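Local coordinates for DNA helicase assembly protein (Enterobacteria phage T4, PDB 1C1K), which loads the replicative helicase onto fork DNA coated by the single-stranded DNA-binding protein, serving phage replication, recombination and repair, at residues L73-N82 with I90-Y99; D15-Y23 with R53-S63. One frame throughout, in Å; residues are numbered along the deposited sequence.

Contact 1: residues L73-N82 with I90-Y99; sequences LIFISNLVAN and ISDADALVFY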
loop_
_atom_site.group_PDB
_atom_site.type_symbol
_atom_site.label_atom_id
_atom_site.label_comp_id
_atom_site.label_asym_id
_atom_site.label_seq_id
_atom_site.Cartn_x
_atom_site.Cartn_y
_atom_site.Cartn_z
ATOM N N LEU A 73 -5.316 10.652 1.517
ATOM C CA LEU A 73 -3.956 10.345 1.067
ATOM C C LEU A 73 -2.961 10.359 2.223
ATOM O O LEU A 73 -2.059 9.526 2.278
ATOM C CB LEU A 73 -3.521 11.342 -0.011
ATOM C CG LEU A 73 -4.206 11.183 -1.372
ATOM C CD1 LEU A 73 -3.620 12.174 -2.369
ATOM C CD2 LEU A 73 -4.021 9.770 -1.870
ATOM N N ILE A 74 -3.121 11.313 3.139
ATOM C CA ILE A 74 -2.241 11.404 4.298
ATOM C C ILE A 74 -2.347 10.092 5.085
ATOM O O ILE A 74 -1.340 9.479 5.434
ATOM C CB ILE A 74 -2.655 12.575 5.231
ATOM C CG1 ILE A 74 -2.204 13.912 4.637
ATOM C CG2 ILE A 74 -2.032 12.397 6.617
ATOM C CD1 ILE A 74 -2.921 15.122 5.247
ATOM N N PHE A 75 -3.572 9.654 5.360
ATOM C CA PHE A 75 -3.754 8.431 6.126
ATOM C C PHE A 75 -3.359 7.176 5.368
ATOM O O PHE A 75 -2.712 6.301 5.942
ATOM C CB PHE A 75 -5.195 8.335 6.629
ATOM C CG PHE A 75 -5.562 9.432 7.595
ATOM C CD1 PHE A 75 -6.805 10.050 7.527
ATOM C CD2 PHE A 75 -4.645 9.876 8.551
ATOM C CE1 PHE A 75 -7.132 11.096 8.391
ATOM C CE2 PHE A 75 -4.960 10.921 9.420
ATOM C CZ PHE A 75 -6.210 11.534 9.338
ATOM N N ILE A 76 -3.726 7.088 4.092
ATOM C CA ILE A 76 -3.386 5.914 3.292
ATOM C C ILE A 76 -1.870 5.768 3.147
ATOM O O ILE A 76 -1.314 4.713 3.451
ATOM C CB ILE A 76 -4.024 5.981 1.882
ATOM C CG1 ILE A 76 -5.545 5.863 1.990
ATOM C CG2 ILE A 76 -3.499 4.839 1.009
ATOM C CD1 ILE A 76 -6.281 6.283 0.726
ATOM N N SER A 77 -1.203 6.821 2.689
ATOM C CA SER A 77 0.247 6.762 2.511
ATOM C C SER A 77 0.950 6.313 3.785
ATOM O O SER A 77 1.818 5.438 3.745
ATOM C CB SER A 77 0.796 8.120 2.064
ATOM O OG SER A 77 0.673 9.093 3.084
ATOM N N ASN A 78 0.569 6.895 4.920
ATOM C CA ASN A 78 1.183 6.541 6.198
ATOM C C ASN A 78 0.879 5.123 6.656
ATOM O O ASN A 78 1.780 4.380 7.044
ATOM C CB ASN A 78 0.738 7.511 7.293
ATOM C CG ASN A 78 1.592 8.755 7.345
ATOM O OD1 ASN A 78 2.643 8.776 7.991
ATOM N ND2 ASN A 78 1.150 9.804 6.660
ATOM N N LEU A 79 -0.391 4.738 6.622
ATOM C CA LEU A 79 -0.765 3.407 7.081
ATOM C C LEU A 79 -0.269 2.280 6.188
ATOM O O LEU A 79 -0.189 1.129 6.621
ATOM C CB LEU A 79 -2.283 3.327 7.258
ATOM C CG LEU A 79 -2.760 4.118 8.478
ATOM C CD1 LEU A 79 -4.250 4.374 8.376
ATOM C CD2 LEU A 79 -2.434 3.342 9.750
ATOM N N VAL A 80 0.071 2.598 4.945
ATOM C CA VAL A 80 0.572 1.569 4.042
ATOM C C VAL A 80 2.090 1.445 4.110
ATOM O O VAL A 80 2.623 0.370 4.412
ATOM C CB VAL A 80 0.201 1.852 2.566
ATOM C CG1 VAL A 80 0.999 0.925 1.647
ATOM C CG2 VAL A 80 -1.277 1.652 2.347
ATOM N N ALA A 81 2.777 2.555 3.848
ATOM C CA ALA A 81 4.237 2.583 3.807
ATOM C C ALA A 81 4.995 3.097 5.023
ATOM O O ALA A 81 6.207 2.912 5.105
ATOM C CB ALA A 81 4.683 3.351 2.574
ATOM N N ASN A 82 4.314 3.753 5.959
ATOM C CA ASN A 82 5.000 4.250 7.150
ATOM C C ASN A 82 4.875 3.225 8.275
ATOM O O ASN A 82 3.851 3.152 8.955
ATOM C CB ASN A 82 4.418 5.600 7.593
ATOM C CG ASN A 82 5.250 6.261 8.682
ATOM O OD1 ASN A 82 6.176 5.654 9.224
ATOM N ND2 ASN A 82 4.924 7.502 9.009
ATOM N N ILE A 90 -1.082 7.598 14.784
ATOM C CA ILE A 90 -0.864 8.484 13.653
ATOM C C ILE A 90 -0.375 9.866 14.068
ATOM O O ILE A 90 0.358 10.516 13.324
ATOM C CB ILE A 90 -2.160 8.614 12.802
ATOM C CG1 ILE A 90 -1.853 9.321 11.481
ATOM C CG2 ILE A 90 -3.237 9.361 13.585
ATOM C CD1 ILE A 90 -0.984 8.511 10.554
ATOM N N SER A 91 -0.769 10.315 15.258
ATOM C CA SER A 91 -0.343 11.624 15.749
ATOM C C SER A 91 1.114 11.618 16.234
ATOM O O SER A 91 1.655 12.667 16.579
ATOM C CB SER A 91 -1.257 12.084 16.889
ATOM O OG SER A 91 -1.322 11.107 17.909
ATOM N N ASP A 92 1.728 10.436 16.257
ATOM C CA ASP A 92 3.117 10.257 16.700
ATOM C C ASP A 92 4.012 9.799 15.548
ATOM O O ASP A 92 5.214 9.620 15.732
ATOM C CB ASP A 92 3.213 9.169 17.785
ATOM C CG ASP A 92 2.437 9.507 19.050
ATOM O OD1 ASP A 92 2.440 10.684 19.460
ATOM O OD2 ASP A 92 1.834 8.579 19.640
ATOM N N ALA A 93 3.432 9.602 14.367
ATOM C CA ALA A 93 4.200 9.096 13.225
ATOM C C ALA A 93 4.837 10.097 12.278
ATOM O O ALA A 93 5.365 9.685 11.243
ATOM C CB ALA A 93 3.333 8.126 12.413
ATOM N N ASP A 94 4.806 11.387 12.611
ATOM C CA ASP A 94 5.377 12.407 11.729
ATOM C C ASP A 94 4.684 12.250 10.373
ATOM O O ASP A 94 5.302 12.362 9.313
ATOM C CB ASP A 94 6.885 12.182 11.577
ATOM C CG ASP A 94 7.644 13.462 11.293
ATOM O OD1 ASP A 94 8.844 13.372 10.953
ATOM O OD2 ASP A 94 7.044 14.556 11.410
ATOM N N ALA A 95 3.381 12.004 10.436
ATOM C CA ALA A 95 2.550 11.764 9.263
ATOM C C ALA A 95 2.569 12.776 8.123
ATOM O O ALA A 95 2.577 12.393 6.955
ATOM C CB ALA A 95 1.111 11.535 9.715
ATOM N N LEU A 96 2.557 14.063 8.439
ATOM C CA LEU A 96 2.538 15.063 7.379
ATOM C C LEU A 96 3.836 15.067 6.587
ATOM O O LEU A 96 3.827 15.180 5.359
ATOM C CB LEU A 96 2.256 16.449 7.962
ATOM C CG LEU A 96 0.800 16.940 7.908
ATOM C CD1 LEU A 96 -0.153 15.819 7.500
ATOM C CD2 LEU A 96 0.419 17.505 9.269
ATOM N N VAL A 97 4.955 14.938 7.291
ATOM C CA VAL A 97 6.248 14.910 6.627
ATOM C C VAL A 97 6.279 13.689 5.714
ATOM O O VAL A 97 6.640 13.788 4.543
ATOM C CB VAL A 97 7.395 14.806 7.652
ATOM C CG1 VAL A 97 8.671 14.368 6.962
ATOM C CG2 VAL A 97 7.601 16.141 8.334
ATOM N N PHE A 98 5.880 12.540 6.254
ATOM C CA PHE A 98 5.875 11.298 5.489
ATOM C C PHE A 98 4.978 11.391 4.262
ATOM O O PHE A 98 5.335 10.918 3.186
ATOM C CB PHE A 98 5.424 10.129 6.370
ATOM C CG PHE A 98 5.558 8.790 5.702
ATOM C CD1 PHE A 98 6.703 8.021 5.885
ATOM C CD2 PHE A 98 4.556 8.312 4.862
ATOM C CE1 PHE A 98 6.852 6.800 5.239
ATOM C CE2 PHE A 98 4.693 7.094 4.209
ATOM C CZ PHE A 98 5.845 6.334 4.397
ATOM N N TYR A 99 3.812 12.002 4.430
ATOM C CA TYR A 99 2.852 12.157 3.346
ATOM C C TYR A 99 3.385 13.030 2.210
ATOM O O TYR A 99 3.226 12.696 1.030
ATOM C CB TYR A 99 1.561 12.759 3.901
ATOM C CG TYR A 99 0.759 13.560 2.904
ATOM C CD1 TYR A 99 -0.046 12.925 1.958
ATOM C CD2 TYR A 99 0.751 14.950 2.950
ATOM C CE1 TYR A 99 -0.848 13.655 1.087
ATOM C CE2 TYR A 99 -0.043 15.690 2.087
ATOM C CZ TYR A 99 -0.846 15.036 1.160
ATOM O OH TYR A 99 -1.669 15.771 0.338
#

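Contact 2: residues D15-Y23 with R53-S63; sequences DGKSVYKLY and RRDKYFFQKLS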
loop_
_atom_site.group_PDB
_atom_site.type_symbol
_atom_site.label_atom_id
_atom_site.label_comp_id
_atom_site.label_asym_id
_atom_site.label_seq_id
_atom_site.Cartn_x
_atom_site.Cartn_y
_atom_site.Cartn_z
ATOM N N ASP A 15 -15.034 18.319 9.540
ATOM C CA ASP A 15 -14.615 18.696 10.884
ATOM C C ASP A 15 -13.639 17.717 11.538
ATOM O O ASP A 15 -13.323 16.670 10.979
ATOM C CB ASP A 15 -15.837 18.970 11.791
ATOM C CG ASP A 15 -16.704 17.745 12.043
ATOM O OD1 ASP A 15 -16.266 16.602 11.781
ATOM O OD2 ASP A 15 -17.845 17.939 12.527
ATOM N N GLY A 16 -13.148 18.088 12.717
ATOM C CA GLY A 16 -12.180 17.272 13.431
ATOM C C GLY A 16 -12.597 15.849 13.728
ATOM O O GLY A 16 -11.819 14.915 13.517
ATOM N N LYS A 17 -13.810 15.662 14.232
ATOM C CA LYS A 17 -14.257 14.310 14.531
ATOM C C LYS A 17 -14.352 13.489 13.246
ATOM O O LYS A 17 -14.075 12.287 13.243
ATOM C CB LYS A 17 -15.617 14.314 15.242
ATOM C CG LYS A 17 -16.109 12.896 15.546
ATOM C CD LYS A 17 -17.150 12.842 16.655
ATOM C CE LYS A 17 -17.587 11.398 16.890
ATOM N NZ LYS A 17 -19.005 11.289 17.359
ATOM N N SER A 18 -14.749 14.133 12.153
ATOM C CA SER A 18 -14.869 13.431 10.882
ATOM C C SER A 18 -13.497 12.987 10.389
ATOM O O SER A 18 -13.369 11.915 9.785
ATOM C CB SER A 18 -15.556 14.322 9.839
ATOM O OG SER A 18 -16.901 14.582 10.225
ATOM N N VAL A 19 -12.473 13.802 10.641
ATOM C CA VAL A 19 -11.117 13.444 10.235
ATOM C C VAL A 19 -10.709 12.212 11.049
ATOM O O VAL A 19 -10.094 11.281 10.525
ATOM C CB VAL A 19 -10.120 14.601 10.500
ATOM C CG1 VAL A 19 -8.688 14.132 10.263
ATOM C CG2 VAL A 19 -10.431 15.769 9.582
ATOM N N TYR A 20 -11.065 12.201 12.330
ATOM C CA TYR A 20 -10.738 11.066 13.180
ATOM C C TYR A 20 -11.427 9.805 12.654
ATOM O O TYR A 20 -10.818 8.740 12.613
ATOM C CB TYR A 20 -11.180 11.322 14.620
ATOM C CG TYR A 20 -11.242 10.056 15.462
ATOM C CD1 TYR A 20 -10.086 9.503 16.010
ATOM C CD2 TYR A 20 -12.463 9.421 15.711
ATOM C CE1 TYR A 20 -10.144 8.346 16.790
ATOM C CE2 TYR A 20 -12.532 8.274 16.484
ATOM C CZ TYR A 20 -11.370 7.743 17.022
ATOM O OH TYR A 20 -11.440 6.613 17.816
ATOM N N LYS A 21 -12.693 9.931 12.261
ATOM C CA LYS A 21 -13.454 8.798 11.732
ATOM C C LYS A 21 -12.808 8.265 10.460
ATOM O O LYS A 21 -12.733 7.047 10.251
ATOM C CB LYS A 21 -14.892 9.218 11.431
ATOM C CG LYS A 21 -15.726 9.485 12.676
ATOM C CD LYS A 21 -17.182 9.720 12.324
ATOM C CE LYS A 21 -17.994 10.018 13.570
ATOM N NZ LYS A 21 -19.302 10.661 13.241
ATOM N N LEU A 22 -12.356 9.175 9.601
ATOM C CA LEU A 22 -11.704 8.774 8.358
ATOM C C LEU A 22 -10.423 7.991 8.674
ATOM O O LEU A 22 -10.164 6.942 8.088
ATOM C CB LEU A 22 -11.370 10.005 7.510
ATOM C CG LEU A 22 -10.669 9.726 6.173
ATOM C CD1 LEU A 22 -11.659 9.111 5.183
ATOM C CD2 LEU A 22 -10.094 11.029 5.609
ATOM N N TYR A 23 -9.624 8.506 9.601
ATOM C CA TYR A 23 -8.393 7.834 9.986
ATOM C C TYR A 23 -8.684 6.433 10.522
ATOM O O TYR A 23 -8.046 5.459 10.115
ATOM C CB TYR A 23 -7.657 8.638 11.061
ATOM C CG TYR A 23 -6.688 7.808 11.876
ATOM C CD1 TYR A 23 -5.542 7.266 11.297
ATOM C CD2 TYR A 23 -6.923 7.555 13.224
ATOM C CE1 TYR A 23 -4.654 6.490 12.047
ATOM C CE2 TYR A 23 -6.046 6.783 13.979
ATOM C CZ TYR A 23 -4.917 6.255 13.384
ATOM O OH TYR A 23 -4.053 5.485 14.132
ATOM N N ARG A 53 -9.465 9.763 23.546
ATOM C CA ARG A 53 -8.216 10.132 22.872
ATOM C C ARG A 53 -7.563 11.346 23.526
ATOM O O ARG A 53 -8.237 12.319 23.851
ATOM C CB ARG A 53 -8.473 10.464 21.398
ATOM C CG ARG A 53 -9.052 9.325 20.557
ATOM C CD ARG A 53 -8.023 8.251 20.272
ATOM N NE ARG A 53 -6.887 8.730 19.483
ATOM C CZ ARG A 53 -6.367 8.071 18.453
ATOM N NH1 ARG A 53 -6.879 6.903 18.080
ATOM N NH2 ARG A 53 -5.326 8.568 17.804
ATOM N N ARG A 54 -6.246 11.290 23.698
ATOM C CA ARG A 54 -5.496 12.397 24.289
ATOM C C ARG A 54 -4.915 13.299 23.197
ATOM O O ARG A 54 -4.236 14.287 23.491
ATOM C CB ARG A 54 -4.344 11.858 25.141
ATOM C CG ARG A 54 -4.733 10.790 26.155
ATOM C CD ARG A 54 -3.495 10.337 26.930
ATOM N NE ARG A 54 -3.502 8.912 27.265
ATOM C CZ ARG A 54 -2.811 7.981 26.611
ATOM N NH1 ARG A 54 -2.048 8.310 25.575
ATOM N NH2 ARG A 54 -2.864 6.720 27.010
ATOM N N ASP A 55 -5.187 12.957 21.940
ATOM C CA ASP A 55 -4.659 13.711 20.804
ATOM C C ASP A 55 -5.737 14.248 19.860
ATOM O O ASP A 55 -5.517 14.347 18.654
ATOM C CB ASP A 55 -3.698 12.820 20.004
ATOM C CG ASP A 55 -4.394 11.589 19.409
ATOM O OD1 ASP A 55 -5.572 11.332 19.741
ATOM O OD2 ASP A 55 -3.764 10.871 18.599
ATOM N N LYS A 56 -6.895 14.610 20.391
ATOM C CA LYS A 56 -7.955 15.115 19.527
ATOM C C LYS A 56 -7.540 16.352 18.729
ATOM O O LYS A 56 -8.067 16.603 17.649
ATOM C CB LYS A 56 -9.215 15.383 20.356
ATOM C CG LYS A 56 -9.786 14.084 20.937
ATOM C CD LYS A 56 -11.154 14.262 21.610
ATOM C CE LYS A 56 -11.017 14.864 22.998
ATOM N NZ LYS A 56 -10.433 13.905 23.972
ATOM N N TYR A 57 -6.579 17.114 19.248
ATOM C CA TYR A 57 -6.087 18.312 18.565
ATOM C C TYR A 57 -5.474 17.966 17.204
ATOM O O TYR A 57 -5.527 18.769 16.276
ATOM C CB TYR A 57 -5.011 19.016 19.416
ATOM C CG TYR A 57 -3.692 18.271 19.441
ATOM C CD1 TYR A 57 -2.757 18.426 18.412
ATOM C CD2 TYR A 57 -3.415 17.348 20.444
ATOM C CE1 TYR A 57 -1.593 17.668 18.383
ATOM C CE2 TYR A 57 -2.250 16.584 20.423
ATOM C CZ TYR A 57 -1.345 16.746 19.390
ATOM O OH TYR A 57 -0.204 15.975 19.361
ATOM N N PHE A 58 -4.876 16.781 17.088
ATOM C CA PHE A 58 -4.231 16.388 15.836
ATOM C C PHE A 58 -5.239 16.354 14.699
ATOM O O PHE A 58 -5.005 16.894 13.611
ATOM C CB PHE A 58 -3.579 15.006 15.992
ATOM C CG PHE A 58 -2.944 14.479 14.722
ATOM C CD1 PHE A 58 -1.724 14.979 14.278
ATOM C CD2 PHE A 58 -3.555 13.463 13.992
ATOM C CE1 PHE A 58 -1.116 14.472 13.120
ATOM C CE2 PHE A 58 -2.960 12.949 12.838
ATOM C CZ PHE A 58 -1.736 13.456 12.402
ATOM N N PHE A 59 -6.373 15.721 14.961
ATOM C CA PHE A 59 -7.410 15.601 13.955
ATOM C C PHE A 59 -8.052 16.957 13.690
ATOM O O PHE A 59 -8.455 17.253 12.562
ATOM C CB PHE A 59 -8.421 14.556 14.416
ATOM C CG PHE A 59 -7.780 13.231 14.736
ATOM C CD1 PHE A 59 -7.447 12.898 16.047
ATOM C CD2 PHE A 59 -7.426 12.355 13.714
ATOM C CE1 PHE A 59 -6.756 11.708 16.335
ATOM C CE2 PHE A 59 -6.737 11.170 13.987
ATOM C CZ PHE A 59 -6.402 10.846 15.299
ATOM N N GLN A 60 -8.128 17.789 14.723
ATOM C CA GLN A 60 -8.684 19.130 14.562
ATOM C C GLN A 60 -7.792 19.945 13.620
ATOM O O GLN A 60 -8.275 20.557 12.661
ATOM C CB GLN A 60 -8.782 19.837 15.918
ATOM C CG GLN A 60 -9.108 21.328 15.822
ATOM C CD GLN A 60 -10.449 21.603 15.158
ATOM O OE1 GLN A 60 -10.593 22.569 14.399
ATOM N NE2 GLN A 60 -11.435 20.765 15.443
ATOM N N LYS A 61 -6.484 19.943 13.868
ATOM C CA LYS A 61 -5.576 20.703 13.013
ATOM C C LYS A 61 -5.649 20.248 11.552
ATOM O O LYS A 61 -5.705 21.072 10.636
ATOM C CB LYS A 61 -4.135 20.590 13.523
ATOM C CG LYS A 61 -3.854 21.378 14.792
ATOM C CD LYS A 61 -4.173 22.853 14.613
ATOM C CE LYS A 61 -3.104 23.560 13.810
ATOM N NZ LYS A 61 -3.240 25.042 13.927
ATOM N N LEU A 62 -5.665 18.938 11.329
ATOM C CA LEU A 62 -5.738 18.436 9.964
ATOM C C LEU A 62 -7.032 18.885 9.284
ATOM O O LEU A 62 -7.020 19.257 8.113
ATOM C CB LEU A 62 -5.655 16.911 9.953
ATOM C CG LEU A 62 -4.255 16.309 9.816
ATOM C CD1 LEU A 62 -3.341 16.856 10.890
ATOM C CD2 LEU A 62 -4.357 14.787 9.917
ATOM N N SER A 63 -8.136 18.867 10.029
ATOM C CA SER A 63 -9.438 19.257 9.489
ATOM C C SER A 63 -9.506 20.707 9.023
ATOM O O SER A 63 -10.244 21.036 8.094
ATOM C CB SER A 63 -10.539 19.025 10.532
ATOM O OG SER A 63 -10.632 20.123 11.428
HETATM O O HOH W 1 -9.509 4.924 18.546
HETATM O O HOH W 2 -3.644 6.484 16.512
#

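Contact 1: residues L73-N82 with I90-Y99
Asn78, in the last turn of helix 68-81, and Asn82, just past its end, show how a pair of amides can lock a helix to the chain that returns against it. Asn78 ND2 gives a nearly straight bond to Ala95 O, 3.0 Å long, while Asn82 ND2 reaches Ala93 O at 3.2 Å along a more bent path. Beside them Phe98 lies against the last turn: Asn82 CB stands 3.5 Å from the centroid of its ring, and the Asn82 amide is stacked on that ring with the planes only 14° apart. Asn82 CG is anti to the backbone N (chi1 -170°), which carries the amide across the ring toward Ala93. At the other end Ile74 CG1 sits over the centre of the Tyr99 ring, 3.4 Å from its centroid, and Ile74 CD1 meets Leu96 CD1; Leu73 CB touches the edge of the same tyrosine ring. Further out, Asn78 ND2 also donates to Ile74 O and Asn78 OD1 accepts from Asn82 ND2 at 2.8 Å, whereas Asn82 OD1 caps Asp84 N of the following helix. Both hydrogens of each amide nitrogen are therefore engaged, and the two amides are fixed in rotation. The chemistry implies a buried chain of amide-to-carbonyl hydrogen bonds, flanked by apolar and ring packing; one bond to the first turn of helix 95-107 and one to the loop before it probably help to set the 88° crossing.

Contact 2: residues D15-Y23 with R53-S63
Phe59 enters helix 16-30 as a knob into the hole formed by Gly16, Val19, Tyr20 and Tyr23, and its course shows how one ring can organise a near-perpendicular helix crossing. Its CB lies 3.5 Å from Gly16 O, where the backbones come close: the CA atoms of Gly16 and Gln60 are 4.1 Å apart. With CG anti to its own carbonyl carbon (chi1 -55°), the ring reaches along helix 16-30. CG faces Tyr20 CB, CD2 comes to 3.6 Å from Tyr20 CA, and the edge beside it receives Val19 CG1. CE1 and CZ both meet Tyr20 CD1, part of an edge-to-face pair in which the tyrosine edge is directed at the Phe59 face with planes at 86°; Phe58 CD2 covers the opposite face. Finally, CE2 approaches Tyr23 CD2 at 3.7 Å, the rings meeting obliquely. Beyond this aromatic cluster, Tyr20 CE1 lies over one face of the Arg53 guanidinium, 3.8 Å from NH1. The Arg53 guanidinium is fixed in rotation by Asp55, NE donating to Asp55 OD1 and NH2 to Asp55 OD2, each 2.9 Å, and a water joins Arg53 NH2 to Tyr23 OH. Asp15 OD1 caps Ser18 N at the helix start. The contact thus combines an apolar aromatic knob with a polar border, where the paired carboxylate probably tempers the arginine's charge and water carries the link to the tyrosine hydroxyl.

From the N terminus, helix 16-30 comes first, and contact 2 closes the longer loop when residues 53-63 return across it after helix 47-52. The chain then passes from helix 56-65 into helix 68-81, and contact 1 closes a short loop through helix 83-86 to helix 95-107. The two closures are in series, neither nested nor crossed, with centres about 14 Å apart, and both belong to the N-terminal part of the protein. They nevertheless touch: Ser91 OG probably hydrogen-bonds Asp55 OD2, Ile90 packs on Tyr23, and Phe75 rests on Val19. These meetings tie helices 16-30 and 56-65 to helix 68-81 and to the loop before helix 95-107.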